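Local coordinates for protein acyl-coenzyme A thioesterase PaaI (Escherichia coli, PDB 2FS2) that hydrolyses acyl-CoA thioesters, with a preference for ring-hydroxylated phenylacetyl-CoA esters, as a homotetramer in phenylacetate degradation, at residues V101-I113 / V123-G135. Residues are numbered along the deposited sequence; the frame is centred on the assembly and turned at random.
With SO4 (sulfate ion), chain E; SO4 (sulfate ion), chain D.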
loop_
_atom_site.group_PDB
_atom_site.type_symbol
_atom_site.label_atom_id
_atom_site.label_comp_id
_atom_site.label_asym_id
_atom_site.label_seq_id
_atom_site.Cartn_x
_atom_site.Cartn_y
_atom_site.Cartn_z
ATOM N N VAL B 101 6.721 15.097 -6.545
ATOM C CA VAL B 101 5.289 15.309 -6.237
ATOM C C VAL B 101 4.441 14.709 -7.428
ATOM O O VAL B 101 4.778 14.878 -8.603
ATOM C CB VAL B 101 4.985 16.803 -5.954
ATOM C CG1 VAL B 101 5.278 17.667 -7.102
ATOM C CG2 VAL B 101 3.525 17.036 -5.601
ATOM N N ARG B 102 3.443 13.900 -7.095
ATOM C CA ARG B 102 2.336 13.496 -8.049
ATOM C C ARG B 102 1.052 14.301 -7.813
ATOM O O ARG B 102 0.352 14.540 -8.724
ATOM C CB ARG B 102 1.956 12.047 -7.748
ATOM C CG ARG B 102 3.176 11.104 -7.864
ATOM C CD ARG B 102 3.921 11.176 -9.213
ATOM N NE ARG B 102 3.085 11.020 -10.411
ATOM C CZ ARG B 102 2.651 9.830 -10.936
ATOM N NH1 ARG B 102 2.890 8.692 -10.358
ATOM N NH2 ARG B 102 2.015 9.762 -12.080
ATOM N N HIS B 103 0.770 14.719 -6.591
ATOM C CA HIS B 103 -0.332 15.579 -6.258
ATOM C C HIS B 103 -0.010 16.409 -4.984
ATOM O O HIS B 103 0.508 15.896 -4.001
ATOM C CB HIS B 103 -1.511 14.670 -5.902
ATOM C CG HIS B 103 -2.684 15.408 -5.330
ATOM N ND1 HIS B 103 -3.520 16.149 -6.119
ATOM C CD2 HIS B 103 -3.125 15.563 -4.059
ATOM C CE1 HIS B 103 -4.428 16.749 -5.360
ATOM N NE2 HIS B 103 -4.224 16.394 -4.110
ATOM N N GLN B 104 -0.394 17.669 -4.962
ATOM C CA GLN B 104 -0.250 18.456 -3.731
ATOM C C GLN B 104 -1.507 19.345 -3.656
ATOM O O GLN B 104 -1.611 20.211 -4.445
ATOM C CB GLN B 104 1.020 19.277 -3.787
ATOM C CG GLN B 104 1.247 20.142 -2.458
ATOM C CD GLN B 104 1.345 19.315 -1.192
ATOM O OE1 GLN B 104 2.304 18.588 -1.018
ATOM N NE2 GLN B 104 0.397 19.423 -0.310
ATOM N N GLY B 105 -2.465 19.047 -2.768
ATOM C CA GLY B 105 -3.609 19.893 -2.463
ATOM C C GLY B 105 -3.225 20.903 -1.409
ATOM O O GLY B 105 -2.033 20.999 -1.008
ATOM N N LYS B 106 -4.213 21.642 -0.916
ATOM C CA LYS B 106 -3.956 22.580 0.196
ATOM C C LYS B 106 -3.537 21.894 1.482
ATOM O O LYS B 106 -2.740 22.456 2.259
ATOM C CB LYS B 106 -5.130 23.593 0.502
ATOM C CG LYS B 106 -5.371 24.693 -0.599
ATOM C CD LYS B 106 -4.106 25.611 -0.900
ATOM C CE LYS B 106 -4.436 27.038 -1.553
ATOM N NZ LYS B 106 -4.625 28.163 -0.517
ATOM N N GLN B 107 -4.091 20.726 1.738
ATOM C CA GLN B 107 -3.792 19.975 2.947
ATOM C C GLN B 107 -2.974 18.706 2.689
ATOM O O GLN B 107 -2.087 18.370 3.467
ATOM C CB GLN B 107 -5.082 19.583 3.690
ATOM C CG GLN B 107 -5.981 20.805 4.097
ATOM C CD GLN B 107 -5.348 21.656 5.203
ATOM O OE1 GLN B 107 -5.503 22.881 5.216
ATOM N NE2 GLN B 107 -4.623 21.012 6.122
ATOM N N THR B 108 -3.291 17.974 1.627
ATOM C CA THR B 108 -2.602 16.672 1.448
ATOM C C THR B 108 -1.851 16.479 0.177
ATOM O O THR B 108 -2.183 17.057 -0.832
ATOM C CB THR B 108 -3.598 15.491 1.567
ATOM O OG1 THR B 108 -4.481 15.538 0.438
ATOM C CG2 THR B 108 -4.484 15.603 2.778
ATOM N N GLY B 109 -0.860 15.574 0.182
ATOM C CA GLY B 109 -0.124 15.375 -1.048
ATOM C C GLY B 109 0.306 13.939 -1.272
ATOM O O GLY B 109 0.339 13.199 -0.344
ATOM N N VAL B 110 0.567 13.583 -2.509
ATOM C CA VAL B 110 1.185 12.307 -2.846
ATOM C C VAL B 110 2.586 12.499 -3.537
ATOM O O VAL B 110 2.708 13.284 -4.459
ATOM C CB VAL B 110 0.279 11.447 -3.773
ATOM C CG1 VAL B 110 0.877 10.001 -3.924
ATOM C CG2 VAL B 110 -1.144 11.291 -3.129
ATOM N N TYR B 111 3.577 11.720 -3.096
ATOM C CA TYR B 111 5.000 11.881 -3.558
ATOM C C TYR B 111 5.505 10.479 -3.835
ATOM O O TYR B 111 5.286 9.575 -3.019
ATOM C CB TYR B 111 5.865 12.451 -2.443
ATOM C CG TYR B 111 5.577 13.981 -2.257
ATOM C CD1 TYR B 111 4.376 14.382 -1.659
ATOM C CD2 TYR B 111 6.438 14.953 -2.776
ATOM C CE1 TYR B 111 4.008 15.760 -1.585
ATOM C CE2 TYR B 111 6.097 16.378 -2.725
ATOM C CZ TYR B 111 4.894 16.727 -2.069
ATOM O OH TYR B 111 4.482 17.991 -2.061
ATOM N N ASP B 112 6.186 10.341 -4.959
ATOM C CA ASP B 112 6.777 9.077 -5.395
ATOM C C ASP B 112 8.263 9.239 -5.178
ATOM O O ASP B 112 8.808 10.250 -5.606
ATOM C CB ASP B 112 6.588 8.927 -6.849
ATOM C CG ASP B 112 5.251 8.257 -7.178
ATOM O OD1 ASP B 112 4.475 8.078 -6.197
ATOM O OD2 ASP B 112 4.887 7.837 -8.324
ATOM N N ILE B 113 8.891 8.205 -4.624
ATOM C CA ILE B 113 10.310 8.258 -4.391
ATOM C C ILE B 113 10.905 6.992 -5.071
ATOM O O ILE B 113 10.364 5.880 -4.979
ATOM C CB ILE B 113 10.651 8.207 -2.870
ATOM C CG1 ILE B 113 10.451 9.524 -2.096
ATOM C CG2 ILE B 113 12.126 7.713 -2.643
ATOM C CD1 ILE B 113 8.936 10.041 -2.010
ATOM N N VAL B 123 16.692 0.004 -6.463
ATOM C CA VAL B 123 16.730 -0.689 -5.245
ATOM C C VAL B 123 15.346 -0.792 -4.594
ATOM O O VAL B 123 15.036 -1.825 -3.956
ATOM C CB VAL B 123 17.722 0.058 -4.358
ATOM C CG1 VAL B 123 17.573 -0.295 -2.905
ATOM C CG2 VAL B 123 19.193 -0.168 -4.921
ATOM N N ALA B 124 14.537 0.262 -4.732
ATOM C CA ALA B 124 13.320 0.373 -3.971
ATOM C C ALA B 124 12.433 1.513 -4.552
ATOM O O ALA B 124 12.952 2.494 -5.172
ATOM C CB ALA B 124 13.681 0.584 -2.472
ATOM N N LEU B 125 11.122 1.378 -4.345
ATOM C CA LEU B 125 10.058 2.306 -4.905
ATOM C C LEU B 125 9.195 2.585 -3.710
ATOM O O LEU B 125 8.959 1.703 -2.892
ATOM C CB LEU B 125 9.214 1.632 -6.026
ATOM C CG LEU B 125 9.942 1.389 -7.333
ATOM C CD1 LEU B 125 9.199 0.599 -8.350
ATOM C CD2 LEU B 125 10.352 2.737 -8.047
ATOM N N PHE B 126 8.812 3.838 -3.510
ATOM C CA PHE B 126 8.108 4.137 -2.307
ATOM C C PHE B 126 7.088 5.172 -2.801
ATOM O O PHE B 126 7.323 5.853 -3.786
ATOM C CB PHE B 126 9.155 4.747 -1.430
ATOM C CG PHE B 126 8.654 5.514 -0.287
ATOM C CD1 PHE B 126 8.909 5.045 1.032
ATOM C CD2 PHE B 126 8.028 6.725 -0.464
ATOM C CE1 PHE B 126 8.470 5.780 2.158
ATOM C CE2 PHE B 126 7.576 7.514 0.675
ATOM C CZ PHE B 126 7.804 7.046 1.965
ATOM N N ARG B 127 5.958 5.239 -2.121
ATOM C CA ARG B 127 4.950 6.214 -2.463
ATOM C C ARG B 127 4.438 6.663 -1.116
ATOM O O ARG B 127 4.122 5.889 -0.232
ATOM C CB ARG B 127 3.835 5.644 -3.386
ATOM C CG ARG B 127 2.629 6.638 -3.486
ATOM C CD ARG B 127 1.707 6.560 -4.704
ATOM N NE ARG B 127 2.474 6.618 -5.952
ATOM C CZ ARG B 127 2.110 6.040 -7.053
ATOM N NH1 ARG B 127 0.939 5.364 -7.060
ATOM N NH2 ARG B 127 2.872 6.157 -8.138
ATOM N N GLY B 128 4.403 7.968 -0.918
ATOM C CA GLY B 128 4.131 8.465 0.406
ATOM C C GLY B 128 2.981 9.481 0.302
ATOM O O GLY B 128 2.865 10.239 -0.647
ATOM N N LYS B 129 2.214 9.551 1.347
ATOM C CA LYS B 129 1.128 10.485 1.342
ATOM C C LYS B 129 1.437 11.480 2.479
ATOM O O LYS B 129 1.773 11.068 3.551
ATOM C CB LYS B 129 -0.083 9.710 1.712
ATOM C CG LYS B 129 -1.317 10.604 2.008
ATOM C CD LYS B 129 -2.318 10.629 0.825
ATOM C CE LYS B 129 -3.582 11.483 1.110
ATOM N NZ LYS B 129 -3.855 11.565 2.670
ATOM N N SER B 130 1.305 12.772 2.249
ATOM C CA SER B 130 1.678 13.747 3.304
ATOM C C SER B 130 0.453 14.523 3.753
ATOM O O SER B 130 -0.460 14.654 3.005
ATOM C CB SER B 130 2.663 14.769 2.766
ATOM O OG SER B 130 2.223 15.341 1.554
ATOM N N HIS B 131 0.551 15.188 4.888
ATOM C CA HIS B 131 -0.543 15.921 5.505
ATOM C C HIS B 131 0.124 17.209 6.072
ATOM O O HIS B 131 1.109 17.115 6.775
ATOM C CB HIS B 131 -1.115 15.022 6.649
ATOM C CG HIS B 131 -2.191 15.650 7.449
ATOM N ND1 HIS B 131 -2.131 15.735 8.828
ATOM C CD2 HIS B 131 -3.381 16.194 7.082
ATOM C CE1 HIS B 131 -3.236 16.322 9.271
ATOM N NE2 HIS B 131 -4.012 16.606 8.231
ATOM N N ARG B 132 -0.346 18.367 5.688
ATOM C CA ARG B 132 0.234 19.610 6.316
ATOM C C ARG B 132 -0.291 19.790 7.722
ATOM O O ARG B 132 -1.443 19.474 8.002
ATOM C CB ARG B 132 -0.075 20.818 5.409
ATOM C CG ARG B 132 0.612 20.547 4.061
ATOM C CD ARG B 132 0.374 21.521 3.064
ATOM N NE ARG B 132 1.402 21.488 2.048
ATOM C CZ ARG B 132 1.295 22.202 0.981
ATOM N NH1 ARG B 132 0.200 22.941 0.860
ATOM N NH2 ARG B 132 2.229 22.141 0.007
ATOM N N ILE B 133 0.543 20.234 8.623
ATOM C CA ILE B 133 0.237 20.154 10.044
ATOM C C ILE B 133 0.142 21.604 10.601
ATOM O O ILE B 133 -0.061 21.812 11.786
ATOM C CB ILE B 133 1.335 19.350 10.788
ATOM C CG1 ILE B 133 2.729 19.851 10.426
ATOM C CG2 ILE B 133 1.231 17.838 10.521
ATOM C CD1 ILE B 133 3.754 19.739 11.608
ATOM N N GLY B 134 0.313 22.593 9.737
ATOM C CA GLY B 134 0.123 23.968 10.145
ATOM C C GLY B 134 1.412 24.724 10.370
ATOM O O GLY B 134 2.331 24.272 11.065
ATOM N N GLY B 135 1.454 25.910 9.756
ATOM C CA GLY B 135 2.599 26.809 9.854
ATOM C C GLY B 135 3.730 26.317 8.974
ATOM O O GLY B 135 3.558 25.390 8.157
HETATM S S SO4 E . -6.615 18.560 0.180
HETATM O O1 SO4 E . -8.059 18.805 0.107
HETATM O O2 SO4 E . -6.440 17.860 1.451
HETATM O O3 SO4 E . -5.821 19.768 0.171
HETATM O O4 SO4 E . -6.073 17.773 -0.948
HETATM S S SO4 D . -3.958 17.833 -9.901
HETATM O O1 SO4 D . -5.029 18.207 -8.985
HETATM O O2 SO4 D . -3.808 19.039 -10.761
HETATM O O3 SO4 D . -4.189 16.616 -10.736
HETATM O O4 SO4 D . -2.820 17.676 -8.969
HETATM O O HOH W 1 0.791 17.690 2.120
HETATM O O HOH W 2 3.217 19.447 1.746
#
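Asp112 and Arg127 sit as a non-hydrogen-bonded pair and lay carboxylate and guanidinium nearly coplanar, 7° apart. Arg127 NE meets Asp112 OD1 at a very short 2.5 Å, while NH2 reaches the syn lone pair of OD2 at 2.6 Å. Arg102 NH1 comes to the same OD2 from above the carboxylate plane, at 3.0 Å, and its NH2 pairs with Glu114 of the second subunit, whose own Asp112 and Arg127 extend this charge network. On the opposite face Ile113 runs alongside Phe126, CD1 to CD2 3.8 Å, both packed against helix 54-70. Paired backbone bonds hold the strands, Tyr111 N to Gly128 O 2.9 Å and Gly128 N to Tyr111 O 2.8 Å.

Toward the turn at 105-107 this tight packing gives way to the solvent side, where Lys106 and Gln107 are exposed. Arg132, extended from CG to NE, lays one guanidinium face on the Gln104 amide, NE2 3.2 Å from CZ with the planes 1° apart; its NH1 bonds Lys106 O at 3.3 Å, from above the carbonyl plane. One water joins Gln104 NE2, Gln107 O and Ser130 OG, and a sulfate, probably from the crystallisation liquor, accepts a hydrogen bond from Gln107 N. An alanine in place of Arg132 would probably leave the Gln104 amide without its stacking partner and Lys106 O without its guanidinium donor. The arrangement is the antiparallel hairpin of strands 108-116 and 122-132 in a hot dog fold, its sheet wrapped about helix 54-70.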